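Local coordinates for protein nitrite oxidoreductase subunit A (Kuenenia stuttgartiensis, PDB 7B04) that belongs to the molybdopterin oxidoreductase family and holds a molybdenum atom, an iron-sulfur cluster and two MD1 ligands, at residues B[535-540]-B[840-845]; B[542-547]-B[828-833]; B[832-837]-B[1070-1075]. All blocks are in the same frame, centred on the assembly; numbering follows the deposited sequence.

Overall arrangement
Contacts 1 and 2 are buried throughout, whereas contact 3 reaches from the interior toward the surface. All three lie on the same side of the chain's centre, and all three use the continuous run 828-845: its loop start meets helix 544-548 in contact 2, its middle with the start of helix 835-840 meets the loop 1070-1075 in contact 3, and its end meets helix 535-541 in contact 1. The chemistry changes with place. Contact 1 joins a buried arginine to backbone carbonyls, contact 2 is wholly apolar, and contact 3 mixes leucine-isoleucine packing with a weak serine-glutamate bond. Contacts 1 and 2 are closest, with centres about 10 Å apart.

Contact 1: residues B[535-540]-B[840-845]; sequences ATLMNR and YGENFI
Arg540 reaches from helix 535-541 to the backbone of the loop 840-845 and binds two successive carbonyls with the edge of its guanidinium. NH1 donates to Glu842 O at 2.9 Å, nearly straight at 174° and close to the line of the carbonyl bond. NH2 donates to Asn843 O at 3.1 Å; this bond is more bent, and the nitrogen stands above the carbonyl plane. Both oxygens lie near the guanidinium plane, so the pair fixes its rotation. A bend at chi3 (64°) in the otherwise extended arginine chain turns the group to this edge-on approach. Ile845 packs beside it, CG1 3.7 Å from Arg540 NH2 and CD1 3.5 Å from Arg540 O. One turn earlier, Leu537 crosses Glu842 at about a right angle, its CD2 3.5 Å from Glu842 CG. The carboxylate of Glu842 has its ionic partner in Arg848, through OE1. Further out, Tyr485 and His488 bond the backbone of Ile845, while Phe282 and Ser283 touch Arg540. The loop leaves helix 835-840 through a Schellman motif with Gly841 at positive phi; the contact thus joins helix 535-541, in the molybdopterin oxidoreductase part of the chain, to the loop that follows a Schellman-capped helix.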
ATOM      1  N   ALA B 535      -8.481  -0.087 -25.774  1.00 40.66           N
ATOM      2  CA  ALA B 535      -8.057   1.113 -25.053  1.00 41.06           C
ATOM      3  C   ALA B 535      -7.790   2.270 -26.013  1.00 46.89           C
ATOM      4  O   ALA B 535      -8.110   3.429 -25.709  1.00 45.47           O
ATOM      5  CB  ALA B 535      -6.813   0.803 -24.204  1.00 40.37           C
ATOM      6  N   THR B 536      -7.227   1.965 -27.182  1.00 47.80           N
ATOM      7  CA  THR B 536      -6.961   2.985 -28.196  1.00 41.05           C
ATOM      8  C   THR B 536      -8.209   3.786 -28.525  1.00 41.10           C
ATOM      9  O   THR B 536      -8.174   5.023 -28.569  1.00 41.30           O
ATOM     10  CB  THR B 536      -6.429   2.320 -29.475  1.00 38.19           C
ATOM     11  OG1 THR B 536      -5.284   1.521 -29.171  1.00 36.85           O
ATOM     12  CG2 THR B 536      -6.029   3.376 -30.506  1.00 36.95           C
ATOM     13  N   LEU B 537      -9.321   3.094 -28.734  1.00 41.81           N
ATOM     14  CA  LEU B 537     -10.589   3.766 -28.979  1.00 41.28           C
ATOM     15  C   LEU B 537     -11.059   4.510 -27.741  1.00 46.94           C
ATOM     16  O   LEU B 537     -11.574   5.633 -27.833  1.00 45.94           O
ATOM     17  CB  LEU B 537     -11.643   2.737 -29.391  1.00 42.60           C
ATOM     18  CG  LEU B 537     -11.582   2.177 -30.799  1.00 45.30           C
ATOM     19  CD1 LEU B 537     -12.370   0.882 -30.809  1.00 46.56           C
ATOM     20  CD2 LEU B 537     -12.149   3.182 -31.779  1.00 44.02           C
ATOM     21  N   MET B 538     -10.889   3.892 -26.573  1.00 49.43           N
ATOM     22  CA  MET B 538     -11.329   4.500 -25.322  1.00 45.92           C
ATOM     23  C   MET B 538     -10.607   5.818 -25.058  1.00 42.49           C
ATOM     24  O   MET B 538     -11.233   6.815 -24.688  1.00 38.90           O
ATOM     25  CB  MET B 538     -11.091   3.526 -24.169  1.00 42.40           C
ATOM     26  CG  MET B 538     -12.298   2.695 -23.797  1.00 40.78           C
ATOM     27  SD  MET B 538     -11.769   1.253 -22.841  1.00 42.60           S
ATOM     28  CE  MET B 538     -13.179   0.952 -21.793  1.00 48.30           C
ATOM     29  N   ASN B 539      -9.289   5.847 -25.259  1.00 45.20           N
ATOM     30  CA  ASN B 539      -8.548   7.077 -25.004  1.00 46.27           C
ATOM     31  C   ASN B 539      -8.953   8.164 -25.986  1.00 47.37           C
ATOM     32  O   ASN B 539      -9.096   9.334 -25.609  1.00 43.83           O
ATOM     33  CB  ASN B 539      -7.048   6.808 -25.069  1.00 42.06           C
ATOM     34  CG  ASN B 539      -6.613   5.747 -24.088  1.00 42.44           C
ATOM     35  OD1 ASN B 539      -6.119   4.701 -24.482  1.00 39.08           O
ATOM     36  ND2 ASN B 539      -6.804   6.010 -22.802  1.00 43.10           N
ATOM     37  N   ARG B 540      -9.142   7.797 -27.254  1.00 48.83           N
ATOM     38  CA  ARG B 540      -9.705   8.737 -28.212  1.00 46.49           C
ATOM     39  C   ARG B 540     -11.088   9.189 -27.765  1.00 45.08           C
ATOM     40  O   ARG B 540     -11.446  10.364 -27.907  1.00 46.10           O
ATOM     41  CB  ARG B 540      -9.766   8.099 -29.599  1.00 42.27           C
ATOM     42  CG  ARG B 540      -8.407   7.828 -30.212  1.00 41.42           C
ATOM     43  CD  ARG B 540      -8.537   6.959 -31.448  1.00 48.20           C
ATOM     44  NE  ARG B 540      -9.287   7.633 -32.504  1.00 52.16           N
ATOM     45  CZ  ARG B 540      -9.754   7.028 -33.589  1.00 45.56           C
ATOM     46  NH1 ARG B 540      -9.551   5.730 -33.767  1.00 36.91           N
ATOM     47  NH2 ARG B 540     -10.426   7.721 -34.498  1.00 52.71           N
ATOM     48  N   TYR B 840      -9.204  -1.287 -40.746  1.00 52.57           N
ATOM     49  CA  TYR B 840      -9.591  -1.898 -39.483  1.00 48.47           C
ATOM     50  C   TYR B 840     -10.985  -1.486 -39.031  1.00 48.21           C
ATOM     51  O   TYR B 840     -11.538  -2.120 -38.125  1.00 51.31           O
ATOM     52  CB  TYR B 840      -8.569  -1.544 -38.397  1.00 38.97           C
ATOM     53  CG  TYR B 840      -7.180  -2.081 -38.669  1.00 41.53           C
ATOM     54  CD1 TYR B 840      -6.984  -3.146 -39.541  1.00 39.55           C
ATOM     55  CD2 TYR B 840      -6.063  -1.517 -38.066  1.00 43.75           C
ATOM     56  CE1 TYR B 840      -5.718  -3.637 -39.797  1.00 39.66           C
ATOM     57  CE2 TYR B 840      -4.791  -2.001 -38.319  1.00 37.99           C
ATOM     58  CZ  TYR B 840      -4.627  -3.062 -39.185  1.00 40.00           C
ATOM     59  OH  TYR B 840      -3.366  -3.552 -39.441  1.00 44.81           O
ATOM     60  N   GLY B 841     -11.554  -0.440 -39.621  1.00 49.31           N
ATOM     61  CA  GLY B 841     -12.883   0.003 -39.255  1.00 55.32           C
ATOM     62  C   GLY B 841     -12.921   0.935 -38.070  1.00 54.08           C
ATOM     63  O   GLY B 841     -13.978   1.080 -37.446  1.00 61.49           O
ATOM     64  N   GLU B 842     -11.802   1.575 -37.744  1.00 46.88           N
ATOM     65  CA  GLU B 842     -11.689   2.428 -36.570  1.00 52.16           C
ATOM     66  C   GLU B 842     -11.299   3.852 -36.952  1.00 52.54           C
ATOM     67  O   GLU B 842     -10.703   4.572 -36.150  1.00 41.78           O
ATOM     68  CB  GLU B 842     -10.680   1.835 -35.588  1.00 52.19           C
ATOM     69  CG  GLU B 842     -11.292   1.046 -34.439  1.00 56.00           C
ATOM     70  CD  GLU B 842     -10.321   0.037 -33.853  1.00 58.07           C
ATOM     71  OE1 GLU B 842      -9.876  -0.861 -34.599  1.00 58.32           O
ATOM     72  OE2 GLU B 842      -9.985   0.151 -32.657  1.00 62.82           O
ATOM     73  N   ASN B 843     -11.615   4.265 -38.183  1.00 59.74           N
ATOM     74  CA  ASN B 843     -11.397   5.656 -38.568  1.00 56.74           C
ATOM     75  C   ASN B 843     -12.204   6.601 -37.688  1.00 55.91           C
ATOM     76  O   ASN B 843     -11.712   7.662 -37.286  1.00 60.96           O
ATOM     77  CB  ASN B 843     -11.741   5.859 -40.045  1.00 60.22           C
ATOM     78  CG  ASN B 843     -13.133   5.372 -40.397  1.00 58.86           C
ATOM     79  OD1 ASN B 843     -13.894   4.941 -39.531  1.00 66.33           O
ATOM     80  ND2 ASN B 843     -13.474   5.440 -41.678  1.00 53.54           N
ATOM     81  N   PHE B 844     -13.441   6.233 -37.378  1.00 58.46           N
ATOM     82  CA  PHE B 844     -14.253   6.953 -36.412  1.00 52.17           C
ATOM     83  C   PHE B 844     -13.995   6.419 -35.009  1.00 55.65           C
ATOM     84  O   PHE B 844     -13.554   5.283 -34.821  1.00 63.18           O
ATOM     85  CB  PHE B 844     -15.741   6.816 -36.740  1.00 54.65           C
ATOM     86  CG  PHE B 844     -16.192   7.656 -37.896  1.00 59.45           C
ATOM     87  CD1 PHE B 844     -16.499   8.993 -37.716  1.00 58.06           C
ATOM     88  CD2 PHE B 844     -16.321   7.106 -39.159  1.00 57.49           C
ATOM     89  CE1 PHE B 844     -16.921   9.769 -38.776  1.00 57.01           C
ATOM     90  CE2 PHE B 844     -16.742   7.876 -40.224  1.00 58.37           C
ATOM     91  CZ  PHE B 844     -17.042   9.209 -40.032  1.00 58.69           C
ATOM     92  N   ILE B 845     -14.282   7.257 -34.014  1.00 48.93           N
ATOM     93  CA  ILE B 845     -14.252   6.817 -32.623  1.00 52.20           C
ATOM     94  C   ILE B 845     -15.520   5.996 -32.401  1.00 47.81           C
ATOM     95  O   ILE B 845     -16.607   6.542 -32.207  1.00 46.59           O
ATOM     96  CB  ILE B 845     -14.148   7.991 -31.648  1.00 55.16           C
ATOM     97  CG1 ILE B 845     -12.824   8.730 -31.856  1.00 50.48           C
ATOM     98  CG2 ILE B 845     -14.259   7.504 -30.212  1.00 53.85           C
ATOM     99  CD1 ILE B 845     -12.734  10.049 -31.126  1.00 43.16           C
TER

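Contact 2: residues B[542-547]-B[828-833]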
ATOM      1  N   TYR B 542     -12.007   9.569 -24.787  1.00 57.25           N
ATOM      2  CA  TYR B 542     -11.854  10.407 -23.604  1.00 44.56           C
ATOM      3  C   TYR B 542     -11.571  11.874 -23.916  1.00 40.01           C
ATOM      4  O   TYR B 542     -11.545  12.686 -22.985  1.00 43.34           O
ATOM      5  CB  TYR B 542     -10.742   9.842 -22.717  1.00 42.29           C
ATOM      6  CG  TYR B 542     -11.081   8.493 -22.126  1.00 37.38           C
ATOM      7  CD1 TYR B 542     -12.402   8.098 -21.974  1.00 40.32           C
ATOM      8  CD2 TYR B 542     -10.084   7.612 -21.728  1.00 42.27           C
ATOM      9  CE1 TYR B 542     -12.723   6.868 -21.437  1.00 47.06           C
ATOM     10  CE2 TYR B 542     -10.396   6.378 -21.187  1.00 40.32           C
ATOM     11  CZ  TYR B 542     -11.718   6.012 -21.046  1.00 43.58           C
ATOM     12  OH  TYR B 542     -12.041   4.788 -20.511  1.00 45.21           O
ATOM     13  N   TYR B 543     -11.363  12.240 -25.182  1.00 43.19           N
ATOM     14  CA  TYR B 543     -11.201  13.642 -25.551  1.00 38.70           C
ATOM     15  C   TYR B 543     -12.459  14.264 -26.140  1.00 40.52           C
ATOM     16  O   TYR B 543     -12.567  15.496 -26.159  1.00 41.59           O
ATOM     17  CB  TYR B 543     -10.054  13.824 -26.556  1.00 38.37           C
ATOM     18  CG  TYR B 543      -8.666  13.903 -25.947  1.00 42.35           C
ATOM     19  CD1 TYR B 543      -8.274  13.035 -24.937  1.00 50.57           C
ATOM     20  CD2 TYR B 543      -7.750  14.859 -26.376  1.00 48.11           C
ATOM     21  CE1 TYR B 543      -7.005  13.107 -24.382  1.00 46.52           C
ATOM     22  CE2 TYR B 543      -6.483  14.941 -25.822  1.00 45.50           C
ATOM     23  CZ  TYR B 543      -6.118  14.063 -24.823  1.00 46.85           C
ATOM     24  OH  TYR B 543      -4.864  14.132 -24.264  1.00 51.04           O
ATOM     25  N   LEU B 544     -13.404  13.455 -26.620  1.00 42.74           N
ATOM     26  CA  LEU B 544     -14.580  14.003 -27.298  1.00 37.95           C
ATOM     27  C   LEU B 544     -15.357  14.996 -26.443  1.00 38.32           C
ATOM     28  O   LEU B 544     -15.611  16.115 -26.922  1.00 43.73           O
ATOM     29  CB  LEU B 544     -15.474  12.856 -27.782  1.00 35.15           C
ATOM     30  CG  LEU B 544     -14.970  12.061 -28.984  1.00 45.80           C
ATOM     31  CD1 LEU B 544     -15.842  10.843 -29.211  1.00 45.70           C
ATOM     32  CD2 LEU B 544     -14.939  12.935 -30.224  1.00 44.61           C
ATOM     33  N   PRO B 545     -15.761  14.685 -25.205  1.00 43.27           N
ATOM     34  CA  PRO B 545     -16.496  15.693 -24.421  1.00 44.05           C
ATOM     35  C   PRO B 545     -15.637  16.874 -24.012  1.00 43.56           C
ATOM     36  O   PRO B 545     -16.182  17.954 -23.755  1.00 42.11           O
ATOM     37  CB  PRO B 545     -16.984  14.906 -23.199  1.00 39.48           C
ATOM     38  CG  PRO B 545     -16.000  13.815 -23.047  1.00 39.59           C
ATOM     39  CD  PRO B 545     -15.584  13.435 -24.440  1.00 47.47           C
ATOM     40  N   VAL B 546     -14.314  16.708 -23.959  1.00 43.15           N
ATOM     41  CA  VAL B 546     -13.434  17.786 -23.524  1.00 43.60           C
ATOM     42  C   VAL B 546     -12.926  18.634 -24.686  1.00 47.37           C
ATOM     43  O   VAL B 546     -12.532  19.790 -24.471  1.00 47.53           O
ATOM     44  CB  VAL B 546     -12.261  17.206 -22.710  1.00 51.20           C
ATOM     45  CG1 VAL B 546     -11.180  16.653 -23.619  1.00 50.07           C
ATOM     46  CG2 VAL B 546     -11.684  18.245 -21.782  1.00 46.49           C
ATOM     47  N   MET B 547     -12.930  18.101 -25.913  1.00 51.86           N
ATOM     48  CA  MET B 547     -12.598  18.919 -27.075  1.00 45.67           C
ATOM     49  C   MET B 547     -13.694  19.937 -27.358  1.00 43.78           C
ATOM     50  O   MET B 547     -13.413  21.066 -27.771  1.00 40.62           O
ATOM     51  CB  MET B 547     -12.383  18.036 -28.304  1.00 45.87           C
ATOM     52  CG  MET B 547     -11.099  17.234 -28.305  1.00 57.09           C
ATOM     53  SD  MET B 547     -10.842  16.418 -29.892  1.00 68.15           S
ATOM     54  CE  MET B 547     -12.031  15.087 -29.790  1.00 38.48           C
ATOM     55  N   LEU B 828      -6.473  18.639 -32.372  1.00 41.95           N
ATOM     56  CA  LEU B 828      -6.951  17.464 -31.628  1.00 52.86           C
ATOM     57  C   LEU B 828      -7.761  16.666 -32.637  1.00 51.69           C
ATOM     58  O   LEU B 828      -8.643  17.256 -33.210  1.00 53.03           O
ATOM     59  CB  LEU B 828      -7.846  17.971 -30.499  1.00 56.99           C
ATOM     60  CG  LEU B 828      -7.165  18.854 -29.462  1.00 53.54           C
ATOM     61  CD1 LEU B 828      -8.173  19.398 -28.482  1.00 42.86           C
ATOM     62  CD2 LEU B 828      -6.087  18.091 -28.726  1.00 49.18           C
ATOM     63  N   GLN B 829      -7.542  15.360 -32.751  1.00 44.78           N
ATOM     64  CA  GLN B 829      -8.253  14.601 -33.799  1.00 44.62           C
ATOM     65  C   GLN B 829      -9.283  13.623 -33.238  1.00 43.98           C
ATOM     66  O   GLN B 829      -8.960  12.855 -32.365  1.00 40.90           O
ATOM     67  CB  GLN B 829      -7.239  13.884 -34.685  1.00 43.25           C
ATOM     68  CG  GLN B 829      -6.043  14.736 -35.047  1.00 46.32           C
ATOM     69  CD  GLN B 829      -5.487  14.431 -36.413  1.00 52.09           C
ATOM     70  OE1 GLN B 829      -4.851  15.257 -37.046  1.00 49.82           O
ATOM     71  NE2 GLN B 829      -5.730  13.234 -36.888  1.00 53.38           N
ATOM     72  N   ALA B 830     -10.500  13.701 -33.759  1.00 45.97           N
ATOM     73  CA  ALA B 830     -11.592  12.759 -33.445  1.00 45.92           C
ATOM     74  C   ALA B 830     -11.712  11.740 -34.573  1.00 48.01           C
ATOM     75  O   ALA B 830     -12.609  10.924 -34.499  1.00 47.70           O
ATOM     76  CB  ALA B 830     -12.861  13.518 -33.220  1.00 46.81           C
ATOM     77  N   TYR B 831     -10.882  11.873 -35.606  1.00 51.42           N
ATOM     78  CA  TYR B 831     -10.919  11.035 -36.827  1.00 54.22           C
ATOM     79  C   TYR B 831      -9.494  10.698 -37.258  1.00 53.91           C
ATOM     80  O   TYR B 831      -8.633  11.537 -37.075  1.00 54.76           O
ATOM     81  CB  TYR B 831     -11.586  11.820 -37.956  1.00 61.26           C
ATOM     82  CG  TYR B 831     -12.055  10.951 -39.090  1.00 62.59           C
ATOM     83  CD1 TYR B 831     -13.120  10.093 -38.920  1.00 58.79           C
ATOM     84  CD2 TYR B 831     -11.417  10.959 -40.310  1.00 58.53           C
ATOM     85  CE1 TYR B 831     -13.550   9.267 -39.936  1.00 55.23           C
ATOM     86  CE2 TYR B 831     -11.832  10.131 -41.333  1.00 64.30           C
ATOM     87  CZ  TYR B 831     -12.904   9.289 -41.146  1.00 61.12           C
ATOM     88  OH  TYR B 831     -13.316   8.453 -42.127  1.00 55.74           O
ATOM     89  N   ASN B 832      -9.267   9.499 -37.794  1.00 51.74           N
ATOM     90  CA  ASN B 832      -7.920   9.099 -38.285  1.00 57.78           C
ATOM     91  C   ASN B 832      -8.079   8.526 -39.701  1.00 55.41           C
ATOM     92  O   ASN B 832      -8.761   7.528 -39.833  1.00 47.20           O
ATOM     93  CB  ASN B 832      -7.200   8.209 -37.268  1.00 54.43           C
ATOM     94  CG  ASN B 832      -6.655   8.953 -36.066  1.00 51.82           C
ATOM     95  OD1 ASN B 832      -7.317   9.099 -35.056  1.00 48.74           O
ATOM     96  ND2 ASN B 832      -5.429   9.416 -36.151  1.00 55.33           N
ATOM     97  N   ASP B 833      -7.418   9.111 -40.707  1.00 59.60           N
ATOM     98  CA  ASP B 833      -7.633   8.683 -42.085  1.00 57.11           C
ATOM     99  C   ASP B 833      -6.531   7.766 -42.604  1.00 58.88           C
ATOM    100  O   ASP B 833      -6.528   7.443 -43.795  1.00 62.19           O
ATOM    101  CB  ASP B 833      -7.787   9.896 -43.010  1.00 57.08           C
ATOM    102  CG  ASP B 833      -6.554  10.781 -43.037  1.00 65.38           C
ATOM    103  OD1 ASP B 833      -5.613  10.532 -42.254  1.00 72.07           O
ATOM    104  OD2 ASP B 833      -6.531  11.732 -43.847  1.00 56.10           O
TER
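Met547 runs alongside Leu828, the two side chains pointing in opposite directions, and its tip continues to Ala830. From CB, which points toward the loop 828-833, the chain passes to CG, 3.6 Å from Leu828 CD1. SD comes next and lies 3.4 Å from Leu828 CB. A turn at chi3 (-75°) then swings the methyl CE away from the leucine and brings it 3.9 Å from Ala830 CB. That same alanine methyl is met by Leu544, whose CD2 approaches to 3.7 Å, so Ala830 sits against two side chains about one helical turn apart. At the other end of the patch Leu828 CD2 lies near the plane of the Tyr543 ring, at its edge, 4.3 Å from CE2. No hydrogen bond joins the two segments; among the loop's backbone partners, Ala830 N bonds Asp382 OD2 and Gln829 pairs with the backbone of Ser283. Around this apolar patch, Leu544 also rests on Leu360 and Thr363 of helix 355-368, Ala830 touches Leu481 and Tyr485 of helix 481-488, and Tyr543 leans on Ser559 of strand 558-561, an outermost strand of the five-stranded parallel sheet.

Contact 3: residues B[832-837]-B[1070-1075]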
ATOM      1  N   ASN B 832      -9.267   9.499 -37.794  1.00 51.74           N
ATOM      2  CA  ASN B 832      -7.920   9.099 -38.285  1.00 57.78           C
ATOM      3  C   ASN B 832      -8.079   8.526 -39.701  1.00 55.41           C
ATOM      4  O   ASN B 832      -8.761   7.528 -39.833  1.00 47.20           O
ATOM      5  CB  ASN B 832      -7.200   8.209 -37.268  1.00 54.43           C
ATOM      6  CG  ASN B 832      -6.655   8.953 -36.066  1.00 51.82           C
ATOM      7  OD1 ASN B 832      -7.317   9.099 -35.056  1.00 48.74           O
ATOM      8  ND2 ASN B 832      -5.429   9.416 -36.151  1.00 55.33           N
ATOM      9  N   ASP B 833      -7.418   9.111 -40.707  1.00 59.60           N
ATOM     10  CA  ASP B 833      -7.633   8.683 -42.085  1.00 57.11           C
ATOM     11  C   ASP B 833      -6.531   7.766 -42.604  1.00 58.88           C
ATOM     12  O   ASP B 833      -6.528   7.443 -43.795  1.00 62.19           O
ATOM     13  CB  ASP B 833      -7.787   9.896 -43.010  1.00 57.08           C
ATOM     14  CG  ASP B 833      -6.554  10.781 -43.037  1.00 65.38           C
ATOM     15  OD1 ASP B 833      -5.613  10.532 -42.254  1.00 72.07           O
ATOM     16  OD2 ASP B 833      -6.531  11.732 -43.847  1.00 56.10           O
ATOM     17  N   GLU B 834      -5.597   7.352 -41.752  1.00 51.25           N
ATOM     18  CA  GLU B 834      -4.504   6.496 -42.200  1.00 49.69           C
ATOM     19  C   GLU B 834      -5.057   5.196 -42.785  1.00 49.33           C
ATOM     20  O   GLU B 834      -6.063   4.672 -42.289  1.00 43.78           O
ATOM     21  CB  GLU B 834      -3.548   6.199 -41.043  1.00 47.86           C
ATOM     22  CG  GLU B 834      -2.655   7.377 -40.666  1.00 57.80           C
ATOM     23  CD  GLU B 834      -3.342   8.361 -39.734  1.00 61.30           C
ATOM     24  OE1 GLU B 834      -4.475   8.077 -39.294  1.00 58.19           O
ATOM     25  OE2 GLU B 834      -2.747   9.422 -39.441  1.00 61.72           O
ATOM     26  N   PRO B 835      -4.433   4.652 -43.840  1.00 54.64           N
ATOM     27  CA  PRO B 835      -5.042   3.507 -44.547  1.00 58.76           C
ATOM     28  C   PRO B 835      -5.319   2.296 -43.671  1.00 51.58           C
ATOM     29  O   PRO B 835      -6.390   1.688 -43.798  1.00 45.31           O
ATOM     30  CB  PRO B 835      -4.008   3.186 -45.638  1.00 56.82           C
ATOM     31  CG  PRO B 835      -3.251   4.458 -45.833  1.00 49.47           C
ATOM     32  CD  PRO B 835      -3.177   5.088 -44.474  1.00 51.45           C
ATOM     33  N   GLU B 836      -4.389   1.923 -42.789  1.00 51.48           N
ATOM     34  CA  GLU B 836      -4.609   0.746 -41.952  1.00 44.33           C
ATOM     35  C   GLU B 836      -5.793   0.949 -41.016  1.00 44.22           C
ATOM     36  O   GLU B 836      -6.551   0.009 -40.747  1.00 36.02           O
ATOM     37  CB  GLU B 836      -3.348   0.424 -41.152  1.00 31.54           C
ATOM     38  CG  GLU B 836      -2.119   0.141 -41.997  1.00 39.76           C
ATOM     39  CD  GLU B 836      -1.326   1.395 -42.311  1.00 54.55           C
ATOM     40  OE1 GLU B 836      -1.727   2.485 -41.851  1.00 56.90           O
ATOM     41  OE2 GLU B 836      -0.299   1.290 -43.014  1.00 60.10           O
ATOM     42  N   ILE B 837      -5.978   2.175 -40.525  1.00 43.32           N
ATOM     43  CA  ILE B 837      -7.059   2.452 -39.585  1.00 43.36           C
ATOM     44  C   ILE B 837      -8.417   2.302 -40.260  1.00 51.93           C
ATOM     45  O   ILE B 837      -9.369   1.788 -39.661  1.00 53.79           O
ATOM     46  CB  ILE B 837      -6.871   3.851 -38.970  1.00 47.20           C
ATOM     47  CG1 ILE B 837      -5.554   3.909 -38.192  1.00 46.34           C
ATOM     48  CG2 ILE B 837      -8.035   4.203 -38.063  1.00 48.27           C
ATOM     49  CD1 ILE B 837      -5.161   5.299 -37.760  1.00 45.32           C
ATOM     50  N   LEU B1070       1.324   0.434 -36.292  1.00 42.14           N
ATOM     51  CA  LEU B1070       1.219   1.172 -37.542  1.00 44.36           C
ATOM     52  C   LEU B1070       2.580   1.677 -38.007  1.00 53.09           C
ATOM     53  O   LEU B1070       3.481   1.941 -37.206  1.00 51.26           O
ATOM     54  CB  LEU B1070       0.284   2.372 -37.383  1.00 40.24           C
ATOM     55  CG  LEU B1070      -1.152   2.150 -36.917  1.00 40.31           C
ATOM     56  CD1 LEU B1070      -1.957   3.424 -37.105  1.00 48.43           C
ATOM     57  CD2 LEU B1070      -1.787   0.999 -37.671  1.00 31.80           C
ATOM     58  N   ASP B1071       2.718   1.804 -39.327  1.00 49.75           N
ATOM     59  CA  ASP B1071       3.909   2.372 -39.942  1.00 39.15           C
ATOM     60  C   ASP B1071       3.711   3.813 -40.400  1.00 45.18           C
ATOM     61  O   ASP B1071       4.692   4.467 -40.770  1.00 47.47           O
ATOM     62  CB  ASP B1071       4.346   1.522 -41.142  1.00 34.03           C
ATOM     63  CG  ASP B1071       4.971   0.205 -40.731  1.00 43.92           C
ATOM     64  OD1 ASP B1071       5.567   0.141 -39.635  1.00 45.77           O
ATOM     65  OD2 ASP B1071       4.871  -0.765 -41.510  1.00 51.82           O
ATOM     66  N   SER B1072       2.474   4.318 -40.392  1.00 42.34           N
ATOM     67  CA  SER B1072       2.143   5.617 -40.970  1.00 37.94           C
ATOM     68  C   SER B1072       1.488   6.557 -39.959  1.00 46.81           C
ATOM     69  O   SER B1072       0.625   7.359 -40.322  1.00 50.42           O
ATOM     70  CB  SER B1072       1.240   5.437 -42.190  1.00 46.63           C
ATOM     71  OG  SER B1072       0.006   4.845 -41.823  1.00 40.76           O
ATOM     72  N   LEU B1073       1.882   6.473 -38.690  1.00 47.06           N
ATOM     73  CA  LEU B1073       1.308   7.300 -37.623  1.00 44.51           C
ATOM     74  C   LEU B1073       2.231   8.479 -37.326  1.00 48.04           C
ATOM     75  O   LEU B1073       3.171   8.374 -36.536  1.00 57.46           O
ATOM     76  CB  LEU B1073       1.031   6.484 -36.366  1.00 45.95           C
ATOM     77  CG  LEU B1073       0.300   7.336 -35.323  1.00 45.94           C
ATOM     78  CD1 LEU B1073      -1.025   7.846 -35.880  1.00 48.41           C
ATOM     79  CD2 LEU B1073       0.084   6.580 -34.024  1.00 46.66           C
ATOM     80  N   PHE B1074       1.970   9.607 -37.986  1.00 50.46           N
ATOM     81  CA  PHE B1074       2.731  10.835 -37.772  1.00 42.70           C
ATOM     82  C   PHE B1074       2.548  11.399 -36.364  1.00 48.28           C
ATOM     83  O   PHE B1074       1.652  12.218 -36.134  1.00 54.68           O
ATOM     84  CB  PHE B1074       2.310  11.885 -38.803  1.00 44.48           C
ATOM     85  CG  PHE B1074       3.005  13.207 -38.646  1.00 43.02           C
ATOM     86  CD1 PHE B1074       4.337  13.349 -38.987  1.00 44.10           C
ATOM     87  CD2 PHE B1074       2.319  14.313 -38.166  1.00 43.17           C
ATOM     88  CE1 PHE B1074       4.977  14.566 -38.845  1.00 47.78           C
ATOM     89  CE2 PHE B1074       2.953  15.530 -38.019  1.00 46.59           C
ATOM     90  CZ  PHE B1074       4.282  15.658 -38.361  1.00 47.92           C
ATOM     91  N   HIS B1075       3.346  10.936 -35.407  1.00 43.34           N
ATOM     92  CA  HIS B1075       3.361  11.479 -34.050  1.00 42.50           C
ATOM     93  C   HIS B1075       4.754  12.012 -33.703  1.00 44.51           C
ATOM     94  O   HIS B1075       5.697  11.925 -34.495  1.00 37.83           O
ATOM     95  CB  HIS B1075       2.887  10.443 -33.028  1.00 41.08           C
ATOM     96  CG  HIS B1075       3.669   9.172 -33.050  1.00 40.69           C
ATOM     97  ND1 HIS B1075       3.525   8.230 -34.045  1.00 48.54           N
ATOM     98  CD2 HIS B1075       4.596   8.680 -32.196  1.00 42.31           C
ATOM     99  CE1 HIS B1075       4.332   7.215 -33.805  1.00 48.25           C
ATOM    100  NE2 HIS B1075       4.996   7.463 -32.689  1.00 48.31           N
TER
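Glu836 OE1 takes a weak hydrogen bond from Ser1072 OG at 2.9 Å, the one hydrogen bond between residues 832-837 and 1070-1075. Glu836 is bent at chi2 (89°), which folds its carboxylate back toward the serine; its other oxygen, OE2, stays farther from the hydroxyl. The CB of the same glutamate touches Leu1070 CD2 at 3.9 Å, so one residue offers the loop an apolar base and an acidic end. Beside the bond, Glu834 CG lies 3.3 Å from Ser1072 O, a contact of carbon with oxygen, and Pro835 CD lies 4.1 Å from Ser1072 OG. Glu834 occupies the N-cap position of helix 835-840, with Pro835 and Glu836 following in its first turn; the loop therefore packs against the start of a helix. Deeper in, Ile837 and Leu1070 cross at about a right angle, with Leu1070 CD1 3.8 Å from Ile837 CD1. Phe282 of helix 280-283 touches both of these side chains, and also Leu1073 and Asn832, giving the two segments a shared aromatic neighbour. The loop has its own fastenings on the other parts of the chain: Asp1071 bonds Thr640 OG1 and Lys639 N through its two carboxylate oxygens, while Leu1070 O and N are bonded by His641 and His1092. Toward its end the loop makes an inverse gamma turn centred on Phe1074, whose ring stacks on Phe1083, and the backbone of His1075 pairs with that of Ile1084.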